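Local coordinates for DNA repair and telomere maintenance protein nbs1 (Schizosaccharomyces pombe, PDB 3HUF), which serves as the phosphoprotein-binding adaptor of the MRN complex in double-strand break repair and telomere maintenance, here as its FHA-BRCT1-BRCT2 region, at residues K14-P20 against K188-D194; S42-A48 against T75-T79; Q156-I161 against N212-P216; F229-N235 against L249-M255. One frame throughout, in Å; residues are numbered along the deposited sequence.

Interaction 1: residues K14-P20 against K188-D194; sequences KSRILFP and KESVIED
Ser-15 turns its OG between its own backbone N and carbonyl carbon (chi1 66°), to where Asp-194 passes, while Glu-193 sets CG beside its backbone N (chi1 -63°) and runs its carboxylate out to the Ser-15 amide. This exchange fastens the loop between helices 178-184 and 198-209 to edge strand 16-18 of the FHA beta-sandwich. Asp-194 N donates to Ser-15 OG at 2.8 Å; Ser-15 N reaches the anti side of Glu-193 OE1 at 3.1 Å. Putting an alanine here removes OG, which is likely to leave the Asp-194 amide without this acceptor and to hold less firmly a residue whose carboxylate also binds Arg-114 and Tyr-112. Ile-17 N continues the pairing with Ile-192 O at 2.9 Å. Val-191 CB lies over one face of the Arg-16 guanidinium, toward its rim; that group also binds the carbonyls of Asp-32 and His-35. A water accepts from Arg-16 NH2 at 3.1 Å and donates to Ser-190 O at 2.8 Å.

Interaction 2: residues S42-A48 against T75-T79; sequences SISKRHA and TKFGT
One water is gripped by three groups from both loops: it donates to Ser-42 O at 2.8 Å, takes the Phe-77 N-H at 3.0 Å, and is hydrogen-bonded to Ser-44 OG at 2.8 Å. Ser-44 and His-47 form the Ser-Xaa-Xaa-His signature of FHA domains, and the imidazole ties its two ends together. Ser-44 N donates in the ring plane to His-47 ND1 at 2.9 Å, which leaves the proton on NE2; this is given to Gly-78 O, also at 2.9 Å and in the ring plane, though it arrives well above the plane of that carbonyl (56° out). CG of His-47 stands anti to the backbone N (chi1 -167°), carrying the ring across to the second loop. There Thr-75 CG2 makes a CH-pi contact over the ring centre, 3.5 Å from the centroid and 5° off the normal. Thr-75 OG1 accepts from Gly-78 N in an ST motif and also binds Asp-72, so the loop that supports the histidine is itself braced. Ser-44 OG and Lys-45 N bind a modified side chain of the bound peptide, consistent with the phosphopeptide pocket of the domain. Loop 42-48 links strands 35-37 and 48-52 of one sheet, whereas loop 75-79 crosses from strand 68-72 of that sheet to strand 79-81 of the other, and Leu-102 of strand 97-102 packs against both His-47 and Thr-79.

Interaction 3: residues Q156-I161 against N212-P216; sequences QAGSSI and NDQFP
Asn-212 meets Gln-156 amide to amide, at the start of a type I beta turn that runs to Phe-215 and docks on a loop of the first BRCT domain. The two groups come from opposite directions and exchange a pair of hydrogen bonds: Asn-212 ND2 donates on a lone pair of Gln-156 OE1 at 2.8 Å, and Gln-156 NE2 returns one to Asn-212 OD1 at 2.9 Å, with the amide planes twisted by 32°. Asn-212 OD1 is also the acceptor of an Asx turn, taking Gln-214 N on the other face of its plane. Two donors thus hold this oxygen and limit rotation of the amide. Asp-213 OD1 accepts a weak bond from Gln-214 NE2. Gln-214 folds back at chi2 (-66°), and OE1 accepts the Ile-161 N-H at 3.0 Å from above its carbonyl plane; CB packs against Ile-161 CG2 at 3.7 Å. Its backbone O receives Trp-298 of helix 294-302, so the turn touches both BRCT domains. Phe-215 then turns its ring toward Phe-169 of helix 163-170, and Ile-161 CD1 sits over one ring face toward the rim, 4.0 Å from Phe-215 CZ.

Interaction 4: residues F229-N235 against L249-M255; sequences FSCAMLN and LRISTFM
This is parallel strand pairing inside the second BRCT domain: strands 230-234 and 250-254 are the two strands of a beta-alpha-beta unit closed by helix 238-246, with their axes 26° apart. The backbone bonds pass back and forth. Ser-252 N donates to Cys-231 O at 3.0 Å, and Phe-254 N to Met-233 O at 3.3 Å; between these the bond from Met-233 N to Ser-252 O is weak. Beyond them Asn-235 N donates to Phe-254 O at 3.2 Å. Phe-254 holds CG between its backbone N and carbonyl carbon (chi1 54°), which lays the ring back over the neighbouring strand. One face covers the peptide link of Met-233 C and Leu-234 N, the ring edge meets Ala-232 CB at 3.7 Å from CE2, and Leu-234 CD2 packs 3.6 Å from CE1. A serine in place of Phe-254 would probably uncover that peptide and leave Ala-232 and Leu-234 without their apolar partner. On the opposite face of the sheet Cys-231 SG touches Leu-249 CD1 at 3.9 Å and Ile-251 CG1 at 4.0 Å, where Leu-244 of helix 238-246 joins them. Strand 230-234 pairs on its far side with strand 270-273, leaving 250-254 outermost in the sheet.

Along the chain, interaction 2 is nested within the loop closed by interaction 1; interaction 3 begins inside that loop and ends beyond it, and interaction 4 follows. Interactions 1 and 2 both rest on the FHA sandwich, their centres about 22 Å apart, one on an edge strand and the other in the peptide-binding loops. The centre of interaction 3 lies about 35 Å from that of interaction 1 and about 27 Å from that of interaction 4, which is in the sheet of the second BRCT domain. Centres of interactions 2 and 4 are about 62 Å apart, on opposite sides of the chain's centre. Because the loop segments 188-194 and 212-216 flank helix 198-209, interactions 1 and 3 tie it back to the FHA and first BRCT domains.

Interaction 1: residues K14-P20 against K188-D194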
loop_
_atom_site.group_PDB
_atom_site.type_symbol
_atom_site.label_atom_id
_atom_site.label_comp_id
_atom_site.label_asym_id
_atom_site.label_seq_id
_atom_site.Cartn_x
_atom_site.Cartn_y
_atom_site.Cartn_z
ATOM N N LYS A 14 3.366 -10.482 -22.626
ATOM C CA LYS A 14 3.960 -9.911 -21.429
ATOM C C LYS A 14 3.102 -8.789 -20.850
ATOM O O LYS A 14 2.329 -8.156 -21.574
ATOM C CB LYS A 14 5.362 -9.397 -21.759
ATOM C CG LYS A 14 6.284 -10.548 -22.108
ATOM C CD LYS A 14 7.680 -10.118 -22.429
ATOM C CE LYS A 14 8.657 -11.269 -22.125
ATOM N NZ LYS A 14 8.070 -12.660 -22.303
ATOM N N SER A 15 3.219 -8.578 -19.541
ATOM C CA SER A 15 2.649 -7.391 -18.892
ATOM C C SER A 15 3.754 -6.392 -18.597
ATOM O O SER A 15 4.937 -6.694 -18.758
ATOM C CB SER A 15 1.883 -7.745 -17.621
ATOM O OG SER A 15 2.758 -8.252 -16.628
ATOM N N ARG A 16 3.386 -5.182 -18.207
ATOM C CA ARG A 16 4.409 -4.188 -17.928
ATOM C C ARG A 16 3.950 -3.170 -16.907
ATOM O O ARG A 16 2.862 -2.628 -17.013
ATOM C CB ARG A 16 4.839 -3.480 -19.219
ATOM C CG ARG A 16 5.814 -2.347 -18.953
ATOM C CD ARG A 16 6.547 -1.917 -20.174
ATOM N NE ARG A 16 7.418 -0.789 -19.868
ATOM C CZ ARG A 16 8.082 -0.095 -20.784
ATOM N NH1 ARG A 16 7.982 -0.424 -22.070
ATOM N NH2 ARG A 16 8.851 0.923 -20.410
ATOM N N ILE A 17 4.800 -2.908 -15.922
ATOM C CA ILE A 17 4.547 -1.846 -14.951
ATOM C C ILE A 17 4.930 -0.469 -15.532
ATOM O O ILE A 17 6.056 -0.262 -15.970
ATOM C CB ILE A 17 5.339 -2.089 -13.664
ATOM C CG1 ILE A 17 4.905 -3.402 -13.021
ATOM C CG2 ILE A 17 5.077 -1.000 -12.673
ATOM C CD1 ILE A 17 5.853 -3.804 -11.920
ATOM N N LEU A 18 3.982 0.459 -15.532
ATOM C CA LEU A 18 4.208 1.782 -16.089
ATOM C C LEU A 18 4.395 2.799 -14.971
ATOM O O LEU A 18 3.533 3.001 -14.152
ATOM C CB LEU A 18 3.014 2.197 -16.985
ATOM C CG LEU A 18 2.728 1.305 -18.202
ATOM C CD1 LEU A 18 1.610 1.957 -19.086
ATOM C CD2 LEU A 18 4.015 1.033 -19.032
ATOM N N PHE A 19 5.525 3.470 -14.966
ATOM C CA PHE A 19 5.783 4.485 -13.972
ATOM C C PHE A 19 5.328 5.845 -14.511
ATOM O O PHE A 19 5.129 5.988 -15.710
ATOM C CB PHE A 19 7.278 4.499 -13.654
ATOM C CG PHE A 19 7.827 3.155 -13.315
ATOM C CD1 PHE A 19 8.848 2.595 -14.078
ATOM C CD2 PHE A 19 7.342 2.446 -12.235
ATOM C CE1 PHE A 19 9.375 1.341 -13.753
ATOM C CE2 PHE A 19 7.857 1.209 -11.903
ATOM C CZ PHE A 19 8.871 0.648 -12.675
ATOM N N PRO A 20 5.097 6.822 -13.612
ATOM C CA PRO A 20 4.944 8.220 -13.989
ATOM C C PRO A 20 5.956 8.667 -15.045
ATOM O O PRO A 20 7.154 8.402 -14.905
ATOM C CB PRO A 20 5.182 8.944 -12.667
ATOM C CG PRO A 20 4.501 7.997 -11.653
ATOM C CD PRO A 20 4.895 6.629 -12.157
ATOM N N LYS A 188 13.520 2.036 -11.614
ATOM C CA LYS A 188 12.790 3.049 -12.437
ATOM C C LYS A 188 13.037 2.882 -13.941
ATOM O O LYS A 188 12.113 2.978 -14.754
ATOM C CB LYS A 188 13.142 4.490 -12.011
ATOM C CG LYS A 188 11.961 5.474 -11.791
ATOM C CD LYS A 188 11.230 5.977 -13.040
ATOM C CE LYS A 188 10.893 7.491 -12.863
ATOM N NZ LYS A 188 9.480 8.021 -13.214
ATOM N N GLU A 189 14.279 2.599 -14.300
ATOM C CA GLU A 189 14.639 2.455 -15.701
ATOM C C GLU A 189 14.228 1.093 -16.324
ATOM O O GLU A 189 14.372 0.872 -17.538
ATOM C CB GLU A 189 16.143 2.713 -15.861
ATOM C CG GLU A 189 16.517 4.203 -15.922
ATOM C CD GLU A 189 16.725 4.881 -14.559
ATOM O OE1 GLU A 189 15.993 4.569 -13.589
ATOM O OE2 GLU A 189 17.625 5.754 -14.462
ATOM N N SER A 190 13.697 0.206 -15.488
ATOM C CA SER A 190 13.451 -1.179 -15.856
ATOM C C SER A 190 12.139 -1.416 -16.564
ATOM O O SER A 190 11.143 -0.732 -16.303
ATOM C CB SER A 190 13.470 -2.042 -14.599
ATOM O OG SER A 190 14.803 -2.165 -14.163
ATOM N N VAL A 191 12.137 -2.400 -17.449
ATOM C CA VAL A 191 10.890 -2.906 -17.976
ATOM C C VAL A 191 10.591 -4.276 -17.364
ATOM O O VAL A 191 11.212 -5.272 -17.647
ATOM C CB VAL A 191 10.706 -2.743 -19.547
ATOM C CG1 VAL A 191 11.968 -2.200 -20.242
ATOM C CG2 VAL A 191 10.114 -3.993 -20.219
ATOM N N ILE A 192 9.657 -4.257 -16.431
ATOM C CA ILE A 192 9.329 -5.409 -15.632
ATOM C C ILE A 192 7.823 -5.620 -15.662
ATOM O O ILE A 192 7.069 -4.693 -15.897
ATOM C CB ILE A 192 9.819 -5.212 -14.167
ATOM C CG1 ILE A 192 9.211 -3.944 -13.565
ATOM C CG2 ILE A 192 11.389 -5.216 -14.118
ATOM C CD1 ILE A 192 9.669 -3.652 -12.151
ATOM N N GLU A 193 7.420 -6.853 -15.391
ATOM C CA GLU A 193 6.058 -7.294 -15.489
ATOM C C GLU A 193 5.269 -7.079 -14.196
ATOM O O GLU A 193 5.840 -6.802 -13.143
ATOM C CB GLU A 193 6.077 -8.772 -15.873
ATOM C CG GLU A 193 6.718 -9.024 -17.251
ATOM C CD GLU A 193 6.367 -10.380 -17.824
ATOM O OE1 GLU A 193 5.203 -10.578 -18.241
ATOM O OE2 GLU A 193 7.273 -11.252 -17.889
ATOM N N ASP A 194 3.954 -7.208 -14.308
ATOM C CA ASP A 194 3.004 -7.119 -13.213
ATOM C C ASP A 194 3.478 -7.885 -11.973
ATOM O O ASP A 194 3.987 -8.988 -12.078
ATOM C CB ASP A 194 1.693 -7.734 -13.712
ATOM C CG ASP A 194 0.534 -7.589 -12.738
ATOM O OD1 ASP A 194 0.625 -6.847 -11.759
ATOM O OD2 ASP A 194 -0.496 -8.236 -12.981
HETATM O O HOH W 1 10.164 1.542 -17.672
HETATM O O HOH W 2 8.439 -1.545 -16.398
#

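Interaction 2: residues S42-A48 against T75-T79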
loop_
_atom_site.group_PDB
_atom_site.type_symbol
_atom_site.label_atom_id
_atom_site.label_comp_id
_atom_site.label_asym_id
_atom_site.label_seq_id
_atom_site.Cartn_x
_atom_site.Cartn_y
_atom_site.Cartn_z
ATOM N N SER A 42 -3.609 -2.470 -37.892
ATOM C CA SER A 42 -4.323 -1.185 -37.907
ATOM C C SER A 42 -3.765 -0.158 -36.912
ATOM O O SER A 42 -4.273 0.960 -36.811
ATOM C CB SER A 42 -5.822 -1.408 -37.659
ATOM O OG SER A 42 -6.031 -1.981 -36.366
ATOM N N ILE A 43 -2.710 -0.544 -36.209
ATOM C CA ILE A 43 -2.012 0.343 -35.276
ATOM C C ILE A 43 -0.955 1.124 -36.045
ATOM O O ILE A 43 -0.170 0.534 -36.772
ATOM C CB ILE A 43 -1.350 -0.474 -34.154
ATOM C CG1 ILE A 43 -2.419 -1.297 -33.439
ATOM C CG2 ILE A 43 -0.586 0.442 -33.146
ATOM C CD1 ILE A 43 -1.901 -2.148 -32.298
ATOM N N SER A 44 -0.959 2.447 -35.912
ATOM C CA SER A 44 0.043 3.297 -36.559
ATOM C C SER A 44 1.412 3.054 -35.962
ATOM O O SER A 44 1.519 2.601 -34.815
ATOM C CB SER A 44 -0.302 4.763 -36.393
ATOM O OG SER A 44 -1.601 5.008 -36.862
ATOM N N LYS A 45 2.447 3.360 -36.746
ATOM C CA LYS A 45 3.838 3.222 -36.321
ATOM C C LYS A 45 4.120 3.866 -34.964
ATOM O O LYS A 45 4.694 3.237 -34.085
ATOM C CB LYS A 45 4.774 3.810 -37.373
ATOM C CG LYS A 45 4.807 3.030 -38.655
ATOM C CD LYS A 45 5.924 3.519 -39.545
ATOM C CE LYS A 45 5.426 3.649 -40.957
ATOM N NZ LYS A 45 4.394 4.718 -41.020
ATOM N N ARG A 46 3.747 5.134 -34.830
ATOM C CA ARG A 46 3.684 5.815 -33.540
ATOM C C ARG A 46 2.202 6.152 -33.355
ATOM O O ARG A 46 1.670 6.987 -34.097
ATOM C CB ARG A 46 4.512 7.100 -33.557
ATOM C CG ARG A 46 6.014 6.912 -33.715
ATOM C CD ARG A 46 6.765 8.262 -33.806
ATOM N NE ARG A 46 6.615 9.114 -32.616
ATOM C CZ ARG A 46 5.834 10.200 -32.548
ATOM N NH1 ARG A 46 5.116 10.590 -33.603
ATOM N NH2 ARG A 46 5.771 10.909 -31.422
ATOM N N HIS A 47 1.532 5.513 -32.392
ATOM C CA HIS A 47 0.062 5.557 -32.356
ATOM C C HIS A 47 -0.538 6.425 -31.247
ATOM O O HIS A 47 -1.411 7.269 -31.508
ATOM C CB HIS A 47 -0.537 4.143 -32.307
ATOM C CG HIS A 47 -2.010 4.110 -32.576
ATOM N ND1 HIS A 47 -2.543 3.688 -33.772
ATOM C CD2 HIS A 47 -3.064 4.462 -31.805
ATOM C CE1 HIS A 47 -3.860 3.784 -33.729
ATOM N NE2 HIS A 47 -4.200 4.245 -32.542
ATOM N N ALA A 48 -0.089 6.196 -30.019
ATOM C CA ALA A 48 -0.604 6.885 -28.851
ATOM C C ALA A 48 0.518 7.342 -27.922
ATOM O O ALA A 48 1.606 6.759 -27.908
ATOM C CB ALA A 48 -1.576 5.969 -28.075
ATOM N N THR A 75 -3.770 9.552 -35.800
ATOM C CA THR A 75 -3.633 8.232 -36.431
ATOM C C THR A 75 -4.673 7.958 -37.509
ATOM O O THR A 75 -5.701 8.639 -37.591
ATOM C CB THR A 75 -3.688 7.065 -35.407
ATOM O OG1 THR A 75 -5.011 6.958 -34.868
ATOM C CG2 THR A 75 -2.694 7.272 -34.282
ATOM N N LYS A 76 -4.388 6.949 -38.333
ATOM C CA LYS A 76 -5.330 6.479 -39.350
ATOM C C LYS A 76 -6.674 6.044 -38.754
ATOM O O LYS A 76 -7.724 6.520 -39.187
ATOM C CB LYS A 76 -4.719 5.328 -40.165
ATOM C CG LYS A 76 -5.472 5.001 -41.454
ATOM C CD LYS A 76 -4.651 4.098 -42.353
ATOM C CE LYS A 76 -5.188 4.083 -43.764
ATOM N NZ LYS A 76 -4.251 3.377 -44.698
ATOM N N PHE A 77 -6.638 5.160 -37.757
ATOM C CA PHE A 77 -7.873 4.550 -37.249
ATOM C C PHE A 77 -8.352 4.959 -35.847
ATOM O O PHE A 77 -9.373 4.460 -35.390
ATOM C CB PHE A 77 -7.805 3.023 -37.382
ATOM C CG PHE A 77 -7.693 2.549 -38.802
ATOM C CD1 PHE A 77 -6.578 1.847 -39.227
ATOM C CD2 PHE A 77 -8.699 2.832 -39.727
ATOM C CE1 PHE A 77 -6.467 1.414 -40.549
ATOM C CE2 PHE A 77 -8.603 2.403 -41.049
ATOM C CZ PHE A 77 -7.478 1.691 -41.469
ATOM N N GLY A 78 -7.635 5.861 -35.175
ATOM C CA GLY A 78 -8.079 6.412 -33.887
ATOM C C GLY A 78 -7.696 5.598 -32.646
ATOM O O GLY A 78 -7.110 4.515 -32.754
ATOM N N THR A 79 -8.048 6.126 -31.470
ATOM C CA THR A 79 -7.803 5.477 -30.164
ATOM C C THR A 79 -9.032 5.626 -29.275
ATOM O O THR A 79 -9.664 6.686 -29.251
ATOM C CB THR A 79 -6.585 6.109 -29.439
ATOM O OG1 THR A 79 -5.440 6.037 -30.290
ATOM C CG2 THR A 79 -6.270 5.401 -28.092
HETATM O O HOH W 3 -4.126 3.779 -36.989
#

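Interaction 3: residues Q156-I161 against N212-P216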
loop_
_atom_site.group_PDB
_atom_site.type_symbol
_atom_site.label_atom_id
_atom_site.label_comp_id
_atom_site.label_asym_id
_atom_site.label_seq_id
_atom_site.Cartn_x
_atom_site.Cartn_y
_atom_site.Cartn_z
ATOM N N GLN A 156 15.279 -1.203 13.572
ATOM C CA GLN A 156 14.970 -1.736 14.906
ATOM C C GLN A 156 16.243 -1.804 15.722
ATOM O O GLN A 156 16.755 -2.896 16.035
ATOM C CB GLN A 156 14.344 -3.126 14.804
ATOM C CG GLN A 156 13.465 -3.499 15.982
ATOM C CD GLN A 156 12.970 -4.933 15.902
ATOM O OE1 GLN A 156 12.326 -5.321 14.928
ATOM N NE2 GLN A 156 13.257 -5.722 16.936
ATOM N N ALA A 157 16.752 -0.633 16.085
ATOM C CA ALA A 157 18.143 -0.493 16.506
ATOM C C ALA A 157 18.446 -1.192 17.841
ATOM O O ALA A 157 19.077 -0.611 18.711
ATOM C CB ALA A 157 18.502 0.994 16.560
ATOM N N GLY A 158 18.000 -2.444 17.979
ATOM C CA GLY A 158 18.011 -3.162 19.260
ATOM C C GLY A 158 17.046 -2.581 20.295
ATOM O O GLY A 158 17.249 -2.733 21.503
ATOM N N SER A 159 15.988 -1.915 19.828
ATOM C CA SER A 159 15.041 -1.253 20.725
ATOM C C SER A 159 13.585 -1.613 20.417
ATOM O O SER A 159 13.298 -2.296 19.424
ATOM C CB SER A 159 15.227 0.273 20.684
ATOM O OG SER A 159 14.912 0.800 19.401
ATOM N N SER A 160 12.676 -1.135 21.268
ATOM C CA SER A 160 11.248 -1.395 21.130
ATOM C C SER A 160 10.701 -0.873 19.808
ATOM O O SER A 160 11.150 0.170 19.314
ATOM C CB SER A 160 10.480 -0.717 22.264
ATOM O OG SER A 160 10.826 -1.262 23.520
ATOM N N ILE A 161 9.717 -1.579 19.250
ATOM C CA ILE A 161 9.001 -1.073 18.058
ATOM C C ILE A 161 7.956 -0.020 18.466
ATOM O O ILE A 161 7.501 0.006 19.612
ATOM C CB ILE A 161 8.318 -2.201 17.214
ATOM C CG1 ILE A 161 7.254 -2.957 18.030
ATOM C CG2 ILE A 161 9.376 -3.125 16.577
ATOM C CD1 ILE A 161 6.355 -3.863 17.194
ATOM N N ASN A 212 12.380 -12.416 16.277
ATOM C CA ASN A 212 12.211 -11.028 16.685
ATOM C C ASN A 212 11.296 -10.936 17.911
ATOM O O ASN A 212 10.102 -11.206 17.803
ATOM C CB ASN A 212 11.648 -10.225 15.507
ATOM C CG ASN A 212 11.851 -8.729 15.663
ATOM O OD1 ASN A 212 11.834 -8.198 16.772
ATOM N ND2 ASN A 212 12.029 -8.035 14.543
ATOM N N ASP A 213 11.858 -10.560 19.068
ATOM C CA ASP A 213 11.083 -10.475 20.315
ATOM C C ASP A 213 10.142 -9.258 20.421
ATOM O O ASP A 213 9.613 -8.956 21.495
ATOM C CB ASP A 213 11.991 -10.588 21.557
ATOM C CG ASP A 213 12.788 -9.303 21.859
ATOM O OD1 ASP A 213 12.797 -8.336 21.060
ATOM O OD2 ASP A 213 13.435 -9.275 22.929
ATOM N N GLN A 214 9.952 -8.557 19.317
ATOM C CA GLN A 214 9.027 -7.447 19.288
ATOM C C GLN A 214 7.751 -7.868 18.553
ATOM O O GLN A 214 6.764 -7.133 18.535
ATOM C CB GLN A 214 9.678 -6.228 18.615
ATOM C CG GLN A 214 10.860 -5.634 19.400
ATOM C CD GLN A 214 10.431 -5.034 20.737
ATOM O OE1 GLN A 214 9.568 -4.156 20.786
ATOM N NE2 GLN A 214 11.032 -5.517 21.827
ATOM N N PHE A 215 7.788 -9.061 17.959
ATOM C CA PHE A 215 6.652 -9.607 17.215
ATOM C C PHE A 215 6.320 -11.012 17.688
ATOM O O PHE A 215 7.221 -11.762 18.065
ATOM C CB PHE A 215 6.970 -9.683 15.725
ATOM C CG PHE A 215 7.090 -8.350 15.058
ATOM C CD1 PHE A 215 8.334 -7.748 14.901
ATOM C CD2 PHE A 215 5.951 -7.699 14.574
ATOM C CE1 PHE A 215 8.443 -6.522 14.285
ATOM C CE2 PHE A 215 6.037 -6.475 13.966
ATOM C CZ PHE A 215 7.273 -5.875 13.806
ATOM N N PRO A 216 5.023 -11.380 17.664
ATOM C CA PRO A 216 4.697 -12.799 17.780
ATOM C C PRO A 216 4.713 -13.429 16.384
ATOM O O PRO A 216 5.161 -12.784 15.433
ATOM C CB PRO A 216 3.290 -12.788 18.379
ATOM C CG PRO A 216 2.682 -11.516 17.884
ATOM C CD PRO A 216 3.810 -10.544 17.560
#

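Interaction 4: residues F229-N235 against L249-M255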
loop_
_atom_site.group_PDB
_atom_site.type_symbol
_atom_site.label_atom_id
_atom_site.label_comp_id
_atom_site.label_asym_id
_atom_site.label_seq_id
_atom_site.Cartn_x
_atom_site.Cartn_y
_atom_site.Cartn_z
ATOM N N PHE A 229 -11.919 -8.454 28.411
ATOM C CA PHE A 229 -11.436 -7.259 29.104
ATOM C C PHE A 229 -12.100 -5.987 28.584
ATOM O O PHE A 229 -12.781 -6.002 27.512
ATOM C CB PHE A 229 -9.918 -7.117 28.981
ATOM C CG PHE A 229 -9.142 -8.113 29.783
ATOM C CD1 PHE A 229 -8.738 -9.312 29.215
ATOM C CD2 PHE A 229 -8.797 -7.843 31.099
ATOM C CE1 PHE A 229 -8.012 -10.228 29.947
ATOM C CE2 PHE A 229 -8.071 -8.759 31.845
ATOM C CZ PHE A 229 -7.677 -9.954 31.268
ATOM N N SER A 230 -11.898 -4.895 29.364
ATOM C CA SER A 230 -12.386 -3.578 28.973
ATOM C C SER A 230 -11.383 -2.505 29.396
ATOM O O SER A 230 -10.579 -2.711 30.315
ATOM C CB SER A 230 -13.758 -3.302 29.601
ATOM O OG SER A 230 -13.685 -3.258 31.010
ATOM N N CYS A 231 -11.429 -1.359 28.721
ATOM C CA CYS A 231 -10.513 -0.272 29.034
ATOM C C CYS A 231 -11.139 1.106 28.829
ATOM O O CYS A 231 -12.307 1.214 28.461
ATOM C CB CYS A 231 -9.213 -0.414 28.224
ATOM S SG CYS A 231 -9.329 -0.017 26.458
ATOM N N ALA A 232 -10.346 2.149 29.078
ATOM C CA ALA A 232 -10.750 3.532 28.835
ATOM C C ALA A 232 -9.561 4.402 28.415
ATOM O O ALA A 232 -8.467 4.234 28.948
ATOM C CB ALA A 232 -11.398 4.103 30.084
ATOM N N MET A 233 -9.762 5.317 27.461
ATOM C CA MET A 233 -8.782 6.398 27.240
ATOM C C MET A 233 -9.331 7.776 26.851
ATOM O O MET A 233 -10.488 7.914 26.440
ATOM C CB MET A 233 -7.587 5.994 26.340
ATOM C CG MET A 233 -7.859 5.521 24.955
ATOM S SD MET A 233 -6.664 6.192 23.752
ATOM C CE MET A 233 -5.269 5.091 23.906
ATOM N N LEU A 234 -8.457 8.776 26.997
ATOM C CA LEU A 234 -8.760 10.197 26.798
ATOM C C LEU A 234 -8.678 10.597 25.329
ATOM O O LEU A 234 -7.619 10.485 24.710
ATOM C CB LEU A 234 -7.786 11.056 27.636
ATOM C CG LEU A 234 -7.881 12.587 27.844
ATOM C CD1 LEU A 234 -7.752 13.423 26.540
ATOM C CD2 LEU A 234 -9.126 12.983 28.622
ATOM N N ASN A 235 -9.791 11.108 24.801
ATOM C CA ASN A 235 -9.925 11.473 23.386
ATOM C C ASN A 235 -9.248 10.477 22.471
ATOM O O ASN A 235 -8.322 10.829 21.731
ATOM C CB ASN A 235 -9.401 12.891 23.108
ATOM C CG ASN A 235 -9.642 13.348 21.650
ATOM O OD1 ASN A 235 -10.206 12.612 20.818
ATOM N ND2 ASN A 235 -9.200 14.570 21.344
ATOM N N LEU A 249 -10.670 -5.662 23.080
ATOM C CA LEU A 249 -11.046 -4.872 24.251
ATOM C C LEU A 249 -12.382 -4.143 24.062
ATOM O O LEU A 249 -12.818 -3.881 22.927
ATOM C CB LEU A 249 -9.959 -3.850 24.582
ATOM C CG LEU A 249 -8.644 -4.318 25.202
ATOM C CD1 LEU A 249 -7.602 -3.240 25.041
ATOM C CD2 LEU A 249 -8.825 -4.668 26.685
ATOM N N ARG A 250 -13.015 -3.817 25.188
ATOM C CA ARG A 250 -14.188 -2.954 25.229
ATOM C C ARG A 250 -13.699 -1.575 25.656
ATOM O O ARG A 250 -13.045 -1.441 26.678
ATOM C CB ARG A 250 -15.197 -3.536 26.220
ATOM C CG ARG A 250 -16.364 -2.650 26.629
ATOM C CD ARG A 250 -17.417 -3.528 27.300
ATOM N NE ARG A 250 -18.235 -2.838 28.289
ATOM C CZ ARG A 250 -19.207 -3.431 28.984
ATOM N NH1 ARG A 250 -19.468 -4.717 28.783
ATOM N NH2 ARG A 250 -19.917 -2.752 29.882
ATOM N N ILE A 251 -13.982 -0.549 24.859
ATOM C CA ILE A 251 -13.397 0.771 25.103
ATOM C C ILE A 251 -14.447 1.801 25.498
ATOM O O ILE A 251 -15.533 1.851 24.916
ATOM C CB ILE A 251 -12.620 1.282 23.873
ATOM C CG1 ILE A 251 -11.760 0.164 23.286
ATOM C CG2 ILE A 251 -11.740 2.482 24.227
ATOM C CD1 ILE A 251 -11.717 0.170 21.781
ATOM N N SER A 252 -14.117 2.617 26.495
ATOM C CA SER A 252 -14.949 3.745 26.873
ATOM C C SER A 252 -14.129 5.024 26.781
ATOM O O SER A 252 -13.150 5.196 27.505
ATOM C CB SER A 252 -15.501 3.566 28.286
ATOM O OG SER A 252 -16.162 2.322 28.406
ATOM N N THR A 253 -14.534 5.915 25.879
ATOM C CA THR A 253 -13.823 7.167 25.637
ATOM C C THR A 253 -14.377 8.262 26.537
ATOM O O THR A 253 -15.581 8.500 26.562
ATOM C CB THR A 253 -13.931 7.583 24.148
ATOM O OG1 THR A 253 -13.397 6.540 23.328
ATOM C CG2 THR A 253 -13.178 8.881 23.862
ATOM N N PHE A 254 -13.494 8.900 27.300
ATOM C CA PHE A 254 -13.875 10.041 28.124
ATOM C C PHE A 254 -13.249 11.342 27.626
ATOM O O PHE A 254 -12.304 11.343 26.833
ATOM C CB PHE A 254 -13.600 9.803 29.628
ATOM C CG PHE A 254 -12.185 9.396 29.943
ATOM C CD1 PHE A 254 -11.201 10.355 30.167
ATOM C CD2 PHE A 254 -11.838 8.052 30.039
ATOM C CE1 PHE A 254 -9.888 9.977 30.460
ATOM C CE2 PHE A 254 -10.527 7.666 30.332
ATOM C CZ PHE A 254 -9.551 8.631 30.541
ATOM N N MET A 255 -13.794 12.447 28.111
ATOM C CA MET A 255 -13.456 13.764 27.599
ATOM C C MET A 255 -12.402 14.465 28.460
ATOM O O MET A 255 -11.516 15.146 27.927
ATOM C CB MET A 255 -14.723 14.619 27.505
ATOM C CG MET A 255 -15.771 14.088 26.527
ATOM S SD MET A 255 -17.109 15.277 26.303
ATOM C CE MET A 255 -16.220 16.608 25.486
#